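Local coordinates for putative GH105 family protein (Salmonella enterica subsp. enterica serovar Paratyphi A, PDB 3QWT), which is of uncharacterised function but, as a possible member of glycoside hydrolase family GH105, probably cleaves terminal unsaturated uronic acid residues from oligosaccharides, at residues K90-W95 / A119-E124. Numbering follows the deposited sequence.
Sequences KIIDDW and AYRYEE
Asp93 and Arg121 join two successive helices of an alpha/alpha toroid, 86-102 and 114-125, and illustrate how a bidentate, side-on salt bridge can span two helices whose backbones stay well apart; even the nearest alpha carbons, Asp93 CA and Arg121 CA, stand 8.2 Å from each other.

The charged part dominates. Arg121 NE donates to Asp93 OD1 at 2.8 Å in a nearly straight bond (170°), and Arg121 NH2 reaches Asp93 OD2 at 2.8 Å. Each carboxylate oxygen offers its syn lone pair, and the two planar groups lie only 13° from coplanarity, a two-point grip that would hold both groups against rotation. Asp93 OD2 also takes a salt bridge from Arg89, one turn earlier on its own helix, so that two arginines probably balance its negative charge.

The apolar part is small: Ile92 CG2, set anti to the backbone N, meets the aliphatic stem of Arg121 at CG, 3.9 Å away. That stem bends at both chi2 and chi3 (about -65° each), bringing the NE edge round to Asp93, while Tyr80 of helix 67-83 packs against the same side chain.

On the guanidinium's other edge the network continues within helix 114-125. Glu124, also hydrogen-bonded through OE2 to Tyr80, receives Arg121 NH1 at OE1 (3.0 Å), the nitrogen approaching from above the carboxylate plane.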
loop_
_atom_site.group_PDB
_atom_site.type_symbol
_atom_site.label_atom_id
_atom_site.label_comp_id
_atom_site.label_asym_id
_atom_site.label_seq_id
_atom_site.Cartn_x
_atom_site.Cartn_y
_atom_site.Cartn_z
ATOM N N LYS A 90 8.806 37.846 16.795
ATOM C CA LYS A 90 9.934 38.217 17.638
ATOM C C LYS A 90 9.593 38.072 19.119
ATOM O O LYS A 90 10.371 37.513 19.882
ATOM C CB LYS A 90 10.426 39.625 17.316
ATOM C CG LYS A 90 11.370 40.212 18.371
ATOM C CD LYS A 90 12.638 40.781 17.734
ATOM C CE LYS A 90 13.651 41.174 18.791
ATOM N NZ LYS A 90 13.045 42.105 19.793
ATOM N N ILE A 91 8.418 38.538 19.518
ATOM C CA ILE A 91 7.994 38.409 20.912
ATOM C C ILE A 91 7.989 36.941 21.370
ATOM O O ILE A 91 8.454 36.610 22.467
ATOM C CB ILE A 91 6.599 39.052 21.145
ATOM C CG1 ILE A 91 6.678 40.574 20.996
ATOM C CG2 ILE A 91 6.066 38.701 22.522
ATOM C CD1 ILE A 91 5.314 41.279 21.036
ATOM N N ILE A 92 7.481 36.061 20.518
ATOM C CA ILE A 92 7.472 34.628 20.826
ATOM C C ILE A 92 8.879 34.044 20.956
ATOM O O ILE A 92 9.239 33.447 21.990
ATOM C CB ILE A 92 6.715 33.852 19.756
ATOM C CG1 ILE A 92 5.221 34.158 19.864
ATOM C CG2 ILE A 92 6.995 32.346 19.867
ATOM C CD1 ILE A 92 4.451 33.832 18.589
ATOM N N ASP A 93 9.680 34.220 19.911
ATOM C CA ASP A 93 11.035 33.685 19.927
ATOM C C ASP A 93 11.854 34.255 21.092
ATOM O O ASP A 93 12.610 33.523 21.746
ATOM C CB ASP A 93 11.729 33.915 18.586
ATOM C CG ASP A 93 11.069 33.143 17.447
ATOM O OD1 ASP A 93 10.149 32.322 17.712
ATOM O OD2 ASP A 93 11.474 33.367 16.284
ATOM N N ASP A 94 11.680 35.550 21.365
ATOM C CA ASP A 94 12.372 36.180 22.482
ATOM C C ASP A 94 11.991 35.542 23.820
ATOM O O ASP A 94 12.858 35.260 24.635
ATOM C CB ASP A 94 12.112 37.691 22.524
ATOM C CG ASP A 94 12.845 38.443 21.428
ATOM O OD1 ASP A 94 13.754 37.861 20.799
ATOM O OD2 ASP A 94 12.504 39.625 21.206
ATOM N N TRP A 95 10.700 35.326 24.056
ATOM C CA TRP A 95 10.302 34.701 25.306
ATOM C C TRP A 95 11.024 33.373 25.479
ATOM O O TRP A 95 11.548 33.070 26.555
ATOM C CB TRP A 95 8.798 34.465 25.357
ATOM C CG TRP A 95 8.321 34.011 26.706
ATOM C CD1 TRP A 95 7.866 34.812 27.725
ATOM C CD2 TRP A 95 8.239 32.663 27.192
ATOM N NE1 TRP A 95 7.509 34.046 28.799
ATOM C CE2 TRP A 95 7.724 32.725 28.508
ATOM C CE3 TRP A 95 8.544 31.407 26.643
ATOM C CZ2 TRP A 95 7.505 31.582 29.289
ATOM C CZ3 TRP A 95 8.324 30.268 27.418
ATOM C CH2 TRP A 95 7.804 30.366 28.728
ATOM N N ALA A 119 6.297 23.919 19.581
ATOM C CA ALA A 119 6.117 22.880 18.579
ATOM C C ALA A 119 5.859 23.522 17.229
ATOM O O ALA A 119 6.461 23.139 16.235
ATOM C CB ALA A 119 4.975 21.906 18.959
ATOM N N TYR A 120 4.979 24.515 17.203
ATOM C CA TYR A 120 4.672 25.199 15.958
ATOM C C TYR A 120 5.888 25.953 15.423
ATOM O O TYR A 120 6.109 26.020 14.221
ATOM C CB TYR A 120 3.518 26.173 16.142
ATOM C CG TYR A 120 2.148 25.558 15.996
ATOM C CD1 TYR A 120 1.365 25.266 17.121
ATOM C CD2 TYR A 120 1.631 25.263 14.737
ATOM C CE1 TYR A 120 0.098 24.711 16.989
ATOM C CE2 TYR A 120 0.368 24.704 14.597
ATOM C CZ TYR A 120 -0.395 24.433 15.729
ATOM O OH TYR A 120 -1.648 23.879 15.599
ATOM N N ARG A 121 6.675 26.534 16.315
ATOM C CA ARG A 121 7.838 27.277 15.862
ATOM C C ARG A 121 8.887 26.314 15.308
ATOM O O ARG A 121 9.536 26.603 14.308
ATOM C CB ARG A 121 8.405 28.191 16.963
ATOM C CG ARG A 121 7.485 29.374 17.337
ATOM C CD ARG A 121 7.300 30.357 16.177
ATOM N NE ARG A 121 8.538 31.053 15.816
ATOM C CZ ARG A 121 8.973 31.230 14.572
ATOM N NH1 ARG A 121 8.273 30.759 13.552
ATOM N NH2 ARG A 121 10.122 31.868 14.345
ATOM N N TYR A 122 9.042 25.164 15.946
ATOM C CA TYR A 122 9.967 24.163 15.427
ATOM C C TYR A 122 9.502 23.675 14.062
ATOM O O TYR A 122 10.311 23.468 13.161
ATOM C CB TYR A 122 10.107 22.981 16.382
ATOM C CG TYR A 122 10.979 21.888 15.826
ATOM C CD1 TYR A 122 12.346 22.092 15.642
ATOM C CD2 TYR A 122 10.443 20.662 15.474
ATOM C CE1 TYR A 122 13.145 21.109 15.123
ATOM C CE2 TYR A 122 11.237 19.663 14.953
ATOM C CZ TYR A 122 12.592 19.888 14.784
ATOM O OH TYR A 122 13.401 18.895 14.269
ATOM N N GLU A 123 8.193 23.498 13.914
ATOM C CA GLU A 123 7.622 23.065 12.644
ATOM C C GLU A 123 8.027 24.006 11.489
ATOM O O GLU A 123 8.432 23.535 10.426
ATOM C CB GLU A 123 6.103 22.989 12.751
ATOM C CG GLU A 123 5.414 22.531 11.480
ATOM C CD GLU A 123 3.931 22.259 11.686
ATOM O OE1 GLU A 123 3.418 21.266 11.131
ATOM O OE2 GLU A 123 3.276 23.038 12.408
ATOM N N GLU A 124 7.939 25.325 11.707
ATOM C CA GLU A 124 8.312 26.306 10.683
ATOM C C GLU A 124 9.815 26.429 10.447
ATOM O O GLU A 124 10.243 26.537 9.310
ATOM C CB GLU A 124 7.779 27.701 11.005
ATOM C CG GLU A 124 6.360 27.759 11.525
ATOM C CD GLU A 124 5.987 29.160 11.989
ATOM O OE1 GLU A 124 5.692 29.326 13.198
ATOM O OE2 GLU A 124 6.016 30.088 11.138
#